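PDB 6KGW: penicillin-binding protein PbpB from Mycobacterium tuberculosis, which builds cross-linked peptidoglycan for the mycobacterial cell wall from lipid-linked precursors, and binds penicillins through its transpeptidase domain. Local coordinates for residues 192-197 against 411-416; 480-485 against 493-498. All blocks are in the same frame, centred on the assembly; numbering follows the deposited sequence.

Interaction 1 (192-197 against 411-416)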
ATOM      1  N   THR A 192      -3.117  17.883  20.873  1.00 47.08           N
ATOM      2  CA  THR A 192      -3.311  16.468  20.625  1.00 46.87           C
ATOM      3  C   THR A 192      -3.388  16.215  19.127  1.00 43.80           C
ATOM      4  O   THR A 192      -3.999  16.987  18.388  1.00 42.59           O
ATOM      5  CB  THR A 192      -4.579  15.974  21.315  1.00 46.17           C
ATOM      6  OG1 THR A 192      -4.295  15.751  22.699  1.00 52.69           O
ATOM      7  CG2 THR A 192      -5.063  14.681  20.691  1.00 44.54           C
ATOM      8  N   VAL A 193      -2.750  15.137  18.685  1.00 43.32           N
ATOM      9  CA  VAL A 193      -2.710  14.766  17.276  1.00 48.49           C
ATOM     10  C   VAL A 193      -3.638  13.577  17.078  1.00 41.96           C
ATOM     11  O   VAL A 193      -3.449  12.531  17.704  1.00 41.64           O
ATOM     12  CB  VAL A 193      -1.277  14.443  16.825  1.00 47.62           C
ATOM     13  CG1 VAL A 193      -1.253  14.014  15.354  1.00 41.50           C
ATOM     14  CG2 VAL A 193      -0.360  15.648  17.088  1.00 34.27           C
ATOM     15  N   VAL A 194      -4.637  13.741  16.215  1.00 43.75           N
ATOM     16  CA  VAL A 194      -5.588  12.688  15.867  1.00 46.41           C
ATOM     17  C   VAL A 194      -5.151  12.060  14.547  1.00 43.70           C
ATOM     18  O   VAL A 194      -5.138  12.722  13.507  1.00 42.09           O
ATOM     19  CB  VAL A 194      -7.021  13.238  15.760  1.00 46.59           C
ATOM     20  CG1 VAL A 194      -8.026  12.106  15.671  1.00 41.87           C
ATOM     21  CG2 VAL A 194      -7.337  14.152  16.941  1.00 46.03           C
ATOM     22  N   LEU A 195      -4.797  10.789  14.576  1.00 43.63           N
ATOM     23  CA  LEU A 195      -4.421  10.092  13.360  1.00 41.25           C
ATOM     24  C   LEU A 195      -5.648   9.533  12.635  1.00 45.31           C
ATOM     25  O   LEU A 195      -6.724   9.328  13.216  1.00 41.42           O
ATOM     26  CB  LEU A 195      -3.451   8.967  13.679  1.00 37.34           C
ATOM     27  CG  LEU A 195      -2.235   9.399  14.493  1.00 44.89           C
ATOM     28  CD1 LEU A 195      -1.403   8.169  14.780  1.00 42.60           C
ATOM     29  CD2 LEU A 195      -1.405  10.460  13.762  1.00 42.42           C
ATOM     30  N   THR A 196      -5.475   9.283  11.341  1.00 42.93           N
ATOM     31  CA  THR A 196      -6.516   8.570  10.611  1.00 44.38           C
ATOM     32  C   THR A 196      -6.557   7.089  10.950  1.00 40.72           C
ATOM     33  O   THR A 196      -7.536   6.424  10.600  1.00 40.42           O
ATOM     34  CB  THR A 196      -6.327   8.709   9.102  1.00 43.20           C
ATOM     35  OG1 THR A 196      -5.070   8.115   8.726  1.00 40.99           O
ATOM     36  CG2 THR A 196      -6.386  10.169   8.701  1.00 35.46           C
ATOM     37  N   LEU A 197      -5.529   6.564  11.614  1.00 42.31           N
ATOM     38  CA  LEU A 197      -5.508   5.152  11.987  1.00 43.40           C
ATOM     39  C   LEU A 197      -6.746   4.753  12.793  1.00 43.15           C
ATOM     40  O   LEU A 197      -7.238   5.508  13.633  1.00 47.10           O
ATOM     41  CB  LEU A 197      -4.261   4.848  12.807  1.00 39.50           C
ATOM     42  CG  LEU A 197      -2.894   4.995  12.156  1.00 36.82           C
ATOM     43  CD1 LEU A 197      -1.839   4.717  13.212  1.00 34.09           C
ATOM     44  CD2 LEU A 197      -2.769   4.042  10.975  1.00 35.72           C
ATOM     45  N   ILE A 411      -2.272  10.601   6.965  1.00 41.44           N
ATOM     46  CA  ILE A 411      -2.386   9.928   8.256  1.00 41.93           C
ATOM     47  C   ILE A 411      -2.770  10.885   9.374  1.00 45.82           C
ATOM     48  O   ILE A 411      -3.241  10.422  10.430  1.00 40.20           O
ATOM     49  CB  ILE A 411      -1.093   9.173   8.638  1.00 44.75           C
ATOM     50  CG1 ILE A 411      -1.397   8.127   9.729  1.00 42.80           C
ATOM     51  CG2 ILE A 411      -0.010  10.148   9.150  1.00 38.72           C
ATOM     52  CD1 ILE A 411      -0.496   6.928   9.707  1.00 38.08           C
ATOM     53  N   ILE A 412      -2.568  12.187   9.201  1.00 40.68           N
ATOM     54  CA  ILE A 412      -2.944  13.145  10.233  1.00 47.01           C
ATOM     55  C   ILE A 412      -4.356  13.618   9.929  1.00 47.46           C
ATOM     56  O   ILE A 412      -4.627  14.158   8.853  1.00 52.66           O
ATOM     57  CB  ILE A 412      -1.944  14.303  10.325  1.00 45.58           C
ATOM     58  CG1 ILE A 412      -0.566  13.729  10.662  1.00 40.12           C
ATOM     59  CG2 ILE A 412      -2.327  15.201  11.460  1.00 49.22           C
ATOM     60  CD1 ILE A 412       0.577  14.707  10.500  1.00 48.29           C
ATOM     61  N   LYS A 413      -5.266  13.350  10.853  1.00 42.15           N
ATOM     62  CA  LYS A 413      -6.684  13.607  10.672  1.00 46.66           C
ATOM     63  C   LYS A 413      -7.076  15.003  11.152  1.00 49.52           C
ATOM     64  O   LYS A 413      -7.804  15.718  10.454  1.00 50.60           O
ATOM     65  CB  LYS A 413      -7.483  12.533  11.421  1.00 44.50           C
ATOM     66  CG  LYS A 413      -8.961  12.711  11.438  1.00 44.50           C
ATOM     67  CD  LYS A 413      -9.600  12.292  10.138  1.00 51.78           C
ATOM     68  CE  LYS A 413     -11.076  11.903  10.337  1.00 51.44           C
ATOM     69  NZ  LYS A 413     -11.813  11.928   9.038  1.00 60.12           N
ATOM     70  N   ALA A 414      -6.576  15.408  12.314  1.00 45.97           N
ATOM     71  CA  ALA A 414      -6.933  16.665  12.957  1.00 49.84           C
ATOM     72  C   ALA A 414      -5.997  16.866  14.142  1.00 50.67           C
ATOM     73  O   ALA A 414      -5.267  15.955  14.544  1.00 50.81           O
ATOM     74  CB  ALA A 414      -8.395  16.665  13.413  1.00 53.37           C
ATOM     75  N   THR A 415      -6.021  18.080  14.694  1.00 50.41           N
ATOM     76  CA  THR A 415      -5.323  18.406  15.931  1.00 50.32           C
ATOM     77  C   THR A 415      -6.295  19.097  16.874  1.00 54.66           C
ATOM     78  O   THR A 415      -7.117  19.910  16.440  1.00 55.82           O
ATOM     79  CB  THR A 415      -4.113  19.316  15.700  1.00 47.69           C
ATOM     80  OG1 THR A 415      -4.569  20.611  15.310  1.00 59.04           O
ATOM     81  CG2 THR A 415      -3.240  18.773  14.605  1.00 48.29           C
ATOM     82  N   VAL A 416      -6.198  18.769  18.159  1.00 47.07           N
ATOM     83  CA  VAL A 416      -7.025  19.351  19.206  1.00 46.31           C
ATOM     84  C   VAL A 416      -6.155  20.265  20.057  1.00 50.21           C
ATOM     85  O   VAL A 416      -5.104  19.842  20.559  1.00 50.79           O
ATOM     86  CB  VAL A 416      -7.677  18.264  20.074  1.00 52.55           C
ATOM     87  CG1 VAL A 416      -8.526  18.912  21.179  1.00 54.74           C
ATOM     88  CG2 VAL A 416      -8.515  17.343  19.205  1.00 45.53           C
TER
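Val194 and the pair Lys413 and Ala414 meet in a classic beta bulge, which interrupts the antiparallel ladder between residues 192-197 and 411-416. The evidence is a carbonyl gripped twice: Val194 O accepts from Lys413 N at 2.7 Å and, more loosely, from Ala414 N at 3.3 Å. Before the bulge Thr192 is a hydrogen-bonded pair with Val416 and Val193 a non-hydrogen-bonded pair with Thr415; beyond it the register has slipped by one, setting Leu195 against Ile412.

The side chains of Thr192, Val194, Ala414 and Val416 share one face. Val194 holds CG1 anti to its backbone N (chi1 -169°), which sets the other branch, CG2, 4.1 Å from Val416 CG2. Val416 also brings its CB to 4.0 Å from Thr192 CB. Lys413 starts toward the opposing strand, its CB 3.1 Å from Val194 O and packed beside Thr196 CG2. A bend at chi2 (78°) then carries the chain off, and NZ forms a salt bridge with Glu232.

At the loop end, Thr196 N donates to Ile411 O at 2.7 Å from above the carbonyl plane. Thr196 OG1 lies close to Ile411 CA and is hydrogen-bonded to Val233 O and Arg410 O. Next to it Ile411 CD1 reaches Leu197, touching CD2 at 3.9 Å and CG at a like distance.

Within the mixed sheet, strand 192-195 runs between strands 21-22 and 412-416, and strand 422-424 flanks the latter on its other side. Val193 packs on helix 156-160 through Val158 and Leu159, while Leu195 touches Ile21 of the neighbouring strand.

Interaction 2 (480-485 against 493-498). With AIX ((2R,4S)-2-[(1R)-1-{[(2R)-2-amino-2-phenylacetyl]amino}-2-oxoethyl]-5,5-dimethyl-1,3-thiazolidine-4-carboxylic acid), chain E.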
ATOM      1  N   GLN A 480      11.540  -9.215  -9.652  1.00 52.72           N
ATOM      2  CA  GLN A 480      12.870  -9.690  -9.307  1.00 52.11           C
ATOM      3  C   GLN A 480      13.673  -8.587  -8.627  1.00 47.93           C
ATOM      4  O   GLN A 480      13.613  -7.422  -9.018  1.00 49.23           O
ATOM      5  CB  GLN A 480      13.588 -10.189 -10.550  1.00 55.09           C
ATOM      6  CG  GLN A 480      12.949 -11.426 -11.154  1.00 56.57           C
ATOM      7  CD  GLN A 480      13.561 -11.766 -12.495  1.00 68.26           C
ATOM      8  OE1 GLN A 480      13.047 -11.372 -13.555  1.00 65.09           O
ATOM      9  NE2 GLN A 480      14.680 -12.484 -12.461  1.00 62.80           N
ATOM     10  N   GLN A 481      14.392  -8.956  -7.573  1.00 49.62           N
ATOM     11  CA  GLN A 481      15.225  -7.996  -6.867  1.00 47.96           C
ATOM     12  C   GLN A 481      16.609  -7.937  -7.512  1.00 51.80           C
ATOM     13  O   GLN A 481      17.052  -8.871  -8.178  1.00 54.70           O
ATOM     14  CB  GLN A 481      15.354  -8.363  -5.385  1.00 46.23           C
ATOM     15  CG  GLN A 481      14.049  -8.565  -4.638  1.00 44.40           C
ATOM     16  CD  GLN A 481      14.263  -8.610  -3.142  1.00 45.29           C
ATOM     17  OE1 GLN A 481      15.355  -8.333  -2.662  1.00 53.56           O
ATOM     18  NE2 GLN A 481      13.232  -8.965  -2.399  1.00 44.71           N
ATOM     19  N   ILE A 482      17.293  -6.826  -7.299  1.00 54.00           N
ATOM     20  CA  ILE A 482      18.610  -6.602  -7.887  1.00 62.47           C
ATOM     21  C   ILE A 482      19.679  -7.235  -7.007  1.00 59.24           C
ATOM     22  O   ILE A 482      19.689  -7.023  -5.790  1.00 62.03           O
ATOM     23  CB  ILE A 482      18.895  -5.104  -8.064  1.00 59.33           C
ATOM     24  CG1 ILE A 482      17.957  -4.495  -9.103  1.00 57.03           C
ATOM     25  CG2 ILE A 482      20.363  -4.907  -8.405  1.00 61.51           C
ATOM     26  CD1 ILE A 482      16.630  -4.036  -8.523  1.00 61.08           C
ATOM     27  N   ASN A 483      20.579  -7.996  -7.622  1.00 60.58           N
ATOM     28  CA  ASN A 483      21.738  -8.587  -6.967  1.00 58.75           C
ATOM     29  C   ASN A 483      22.746  -7.497  -6.633  1.00 59.89           C
ATOM     30  O   ASN A 483      23.342  -6.922  -7.553  1.00 60.76           O
ATOM     31  CB  ASN A 483      22.373  -9.640  -7.873  1.00 62.75           C
ATOM     32  CG  ASN A 483      23.379 -10.505  -7.144  1.00 64.41           C
ATOM     33  OD1 ASN A 483      23.621 -10.318  -5.952  1.00 61.92           O
ATOM     34  ND2 ASN A 483      23.956 -11.475  -7.851  1.00 63.04           N
ATOM     35  N   PRO A 484      22.961  -7.172  -5.356  1.00 60.54           N
ATOM     36  CA  PRO A 484      23.837  -6.034  -5.030  1.00 59.62           C
ATOM     37  C   PRO A 484      25.266  -6.205  -5.519  1.00 61.63           C
ATOM     38  O   PRO A 484      25.902  -5.214  -5.899  1.00 64.02           O
ATOM     39  CB  PRO A 484      23.761  -5.966  -3.496  1.00 58.61           C
ATOM     40  CG  PRO A 484      23.223  -7.291  -3.062  1.00 52.97           C
ATOM     41  CD  PRO A 484      22.334  -7.755  -4.157  1.00 55.66           C
ATOM     42  N   GLY A 485      25.780  -7.431  -5.548  1.00 64.73           N
ATOM     43  CA  GLY A 485      27.148  -7.662  -5.976  1.00 61.44           C
ATOM     44  C   GLY A 485      27.300  -7.904  -7.461  1.00 62.26           C
ATOM     45  O   GLY A 485      28.311  -8.453  -7.905  1.00 70.24           O
ATOM     46  N   VAL A 493      15.063 -14.338  -6.291  1.00 54.74           N
ATOM     47  CA  VAL A 493      14.799 -13.467  -5.147  1.00 47.10           C
ATOM     48  C   VAL A 493      13.765 -12.438  -5.577  1.00 49.02           C
ATOM     49  O   VAL A 493      13.999 -11.672  -6.522  1.00 50.35           O
ATOM     50  CB  VAL A 493      16.070 -12.777  -4.633  1.00 51.98           C
ATOM     51  CG1 VAL A 493      15.745 -11.943  -3.397  1.00 49.92           C
ATOM     52  CG2 VAL A 493      17.160 -13.799  -4.329  1.00 46.91           C
ATOM     53  N   TYR A 494      12.627 -12.401  -4.882  1.00 47.58           N
ATOM     54  CA  TYR A 494      11.495 -11.615  -5.352  1.00 43.88           C
ATOM     55  C   TYR A 494      10.930 -10.717  -4.265  1.00 43.21           C
ATOM     56  O   TYR A 494      11.037 -11.000  -3.068  1.00 46.83           O
ATOM     57  CB  TYR A 494      10.374 -12.516  -5.889  1.00 43.70           C
ATOM     58  CG  TYR A 494      10.838 -13.537  -6.913  1.00 50.52           C
ATOM     59  CD1 TYR A 494      11.176 -13.151  -8.205  1.00 54.83           C
ATOM     60  CD2 TYR A 494      10.926 -14.885  -6.591  1.00 52.48           C
ATOM     61  CE1 TYR A 494      11.585 -14.083  -9.150  1.00 56.67           C
ATOM     62  CE2 TYR A 494      11.339 -15.825  -7.525  1.00 56.69           C
ATOM     63  CZ  TYR A 494      11.670 -15.415  -8.806  1.00 64.24           C
ATOM     64  OH  TYR A 494      12.085 -16.337  -9.752  1.00 69.63           O
ATOM     65  N   TRP A 495      10.339  -9.613  -4.700  1.00 42.79           N
ATOM     66  CA  TRP A 495       9.321  -8.926  -3.924  1.00 39.61           C
ATOM     67  C   TRP A 495       7.983  -9.497  -4.359  1.00 42.24           C
ATOM     68  O   TRP A 495       7.647  -9.430  -5.540  1.00 44.51           O
ATOM     69  CB  TRP A 495       9.346  -7.419  -4.161  1.00 40.91           C
ATOM     70  CG  TRP A 495      10.540  -6.713  -3.624  1.00 40.50           C
ATOM     71  CD1 TRP A 495      10.871  -6.527  -2.308  1.00 43.59           C
ATOM     72  CD2 TRP A 495      11.537  -6.038  -4.387  1.00 42.78           C
ATOM     73  NE1 TRP A 495      12.035  -5.802  -2.208  1.00 40.22           N
ATOM     74  CE2 TRP A 495      12.456  -5.481  -3.473  1.00 47.11           C
ATOM     75  CE3 TRP A 495      11.745  -5.852  -5.759  1.00 39.78           C
ATOM     76  CZ2 TRP A 495      13.561  -4.758  -3.887  1.00 43.86           C
ATOM     77  CZ3 TRP A 495      12.833  -5.144  -6.162  1.00 48.95           C
ATOM     78  CH2 TRP A 495      13.738  -4.604  -5.233  1.00 48.64           C
ATOM     79  N   ILE A 496       7.250 -10.114  -3.431  1.00 42.59           N
ATOM     80  CA  ILE A 496       5.871 -10.512  -3.683  1.00 36.73           C
ATOM     81  C   ILE A 496       4.968  -9.378  -3.236  1.00 36.27           C
ATOM     82  O   ILE A 496       5.246  -8.677  -2.254  1.00 39.30           O
ATOM     83  CB  ILE A 496       5.522 -11.826  -2.962  1.00 42.37           C
ATOM     84  CG1 ILE A 496       6.535 -12.916  -3.332  1.00 45.55           C
ATOM     85  CG2 ILE A 496       4.097 -12.242  -3.300  1.00 37.70           C
ATOM     86  CD1 ILE A 496       6.870 -12.982  -4.808  1.00 38.36           C
ATOM     87  N   THR A 497       3.876  -9.191  -3.950  1.00 39.92           N
ATOM     88  CA  THR A 497       3.100  -7.980  -3.784  1.00 35.18           C
ATOM     89  C   THR A 497       1.661  -8.300  -4.153  1.00 39.67           C
ATOM     90  O   THR A 497       1.424  -9.092  -5.071  1.00 42.15           O
ATOM     91  CB  THR A 497       3.756  -6.879  -4.643  1.00 40.35           C
ATOM     92  OG1 THR A 497       3.366  -5.583  -4.213  1.00 48.08           O
ATOM     93  CG2 THR A 497       3.480  -7.059  -6.093  1.00 37.44           C
ATOM     94  N   PHE A 498       0.712  -7.797  -3.353  1.00 38.04           N
ATOM     95  CA  PHE A 498      -0.706  -7.864  -3.681  1.00 34.51           C
ATOM     96  C   PHE A 498      -1.341  -6.521  -3.359  1.00 38.21           C
ATOM     97  O   PHE A 498      -0.937  -5.844  -2.407  1.00 37.87           O
ATOM     98  CB  PHE A 498      -1.453  -8.986  -2.929  1.00 38.12           C
ATOM     99  CG  PHE A 498      -2.799  -9.359  -3.558  1.00 38.58           C
ATOM    100  CD1 PHE A 498      -3.953  -8.646  -3.260  1.00 35.62           C
ATOM    101  CD2 PHE A 498      -2.895 -10.410  -4.460  1.00 39.29           C
ATOM    102  CE1 PHE A 498      -5.168  -8.978  -3.831  1.00 32.47           C
ATOM    103  CE2 PHE A 498      -4.108 -10.740  -5.047  1.00 33.37           C
ATOM    104  CZ  PHE A 498      -5.242 -10.022  -4.723  1.00 34.09           C
TER
HETATM  105  C8  AIX E 704       8.912 -15.338 -11.092  1.00 65.66           C
HETATM  106  C5  AIX E 704       8.688 -13.598 -12.747  1.00 57.43           C
HETATM  107  C6  AIX E 704       3.604 -14.154 -12.365  1.00 48.87           C
HETATM  108  N1  AIX E 704       6.414 -11.455 -13.135  1.00 58.36           N
HETATM  109  C2  AIX E 704       2.283 -12.820 -10.598  1.00 51.79           C
HETATM  110  N3  AIX E 704       3.144 -11.750 -12.613  1.00 49.17           N
HETATM  111  C4  AIX E 704       8.749 -12.129 -13.127  1.00 56.01           C
HETATM  112  C1  AIX E 704       2.310 -14.850 -12.785  1.00 43.54           C
HETATM  113  C3  AIX E 704       7.493 -11.684 -13.899  1.00 59.22           C
HETATM  114  C7  AIX E 704       9.002 -14.003 -11.456  1.00 64.05           C
HETATM  115  C9  AIX E 704       8.508 -16.282 -12.011  1.00 59.44           C
HETATM  116  C10 AIX E 704       8.203 -15.892 -13.299  1.00 57.62           C
HETATM  117  C11 AIX E 704       8.298 -14.560 -13.666  1.00 59.75           C
HETATM  118  C12 AIX E 704       3.407 -12.798 -11.622  1.00 50.21           C
HETATM  119  C13 AIX E 704       3.984 -11.894 -13.781  1.00 49.72           C
HETATM  120  C14 AIX E 704       5.163 -10.874 -13.622  1.00 51.42           C
HETATM  121  C15 AIX E 704       4.600  -9.744 -12.687  1.00 53.83           C
HETATM  122  C16 AIX E 704       4.479 -15.087 -11.530  1.00 45.51           C
HETATM  123  N2  AIX E 704       9.995 -11.814 -13.851  1.00 62.87           N
HETATM  124  O1  AIX E 704       1.227 -12.223 -11.053  1.00 52.84           O
HETATM  125  O2  AIX E 704       2.359 -13.335  -9.485  1.00 57.77           O
HETATM  126  O3  AIX E 704       7.513 -11.540 -15.119  1.00 57.60           O
HETATM  127  O4  AIX E 704       4.743  -9.778 -11.495  1.00 53.59           O
HETATM  128  S1  AIX E 704       4.535 -13.647 -13.872  1.00 58.52           S
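Gln480 and Tyr494 are a non-hydrogen-bonded pair of two antiparallel strands in the central sheet of the penicillin-binding transpeptidase fold. Strand 473-483 carries what is probably the KTG-type motif of the family, beginning at Lys475, and here its far end meets strand 493-502.

Two hydrogen bonds cross the contact. Gln481 N donates to Val493 O over 2.9 Å and almost straight, at 170°, whereas Gln481 NE2 makes a weak bond to Tyr494 O; the same nitrogen is also bonded to Asp516 OD1. With these two acceptors the amide is probably held in its orientation.

The main aromatic contact is between Gln481 and Trp495. Gln481 CG lies 3.5 Å from the centroid of the six-membered ring, 10° off its normal, in a CH-pi contact. Beyond CG the chain runs extended, and its amide stacks on the indole with the planes 17° apart. Gln481 NE2 thus lies over the indole face, 3.4 Å from Trp495 NE1; both are donors, so they stack without bonding.

Apolar contacts are few: Val493 CG1 touches Gln481 CD, Ile482 CD1 comes to the Trp495 ring edge, and Gln480 CG meets the Tyr494 edge, 3.6 Å from CE1.

The ligand contacts involve Gln480 and Tyr494. The ring-opened penicillin AIX, whose acyl end is consistent with an ester to Ser269, the acyl-ester serine by similarity, sets its phenyl group against Tyr494, AIX C7 being 3.5 Å from Tyr494 CE1. Gln480 NE2 is bonded to Phe490 O, consistent with OE1 facing the ligand: Gln480 OE1 takes a weak hydrogen bond from the amino nitrogen AIX N2 at 3.1 Å.

Interaction 1 closes before interaction 2 opens along the chain, and the two lie on opposite sides of the chain's centre, 35 Å apart between centres and about 17 Å between nearest atoms. They share no sheet. Strands 192-195 and 412-416 belong to a mixed sheet that also holds strands from the N-terminal part, 21-22, 28-36 and 122-127, so a strand from the transpeptidase part of the sequence is built into it. Strands 473-483 and 493-502 belong to the antiparallel transpeptidase sheet beside the bound penicillin. The first contact is therefore consistent with joining the N-terminal part to the transpeptidase part, while Gln480 and Tyr494 of the second touch the bound penicillin.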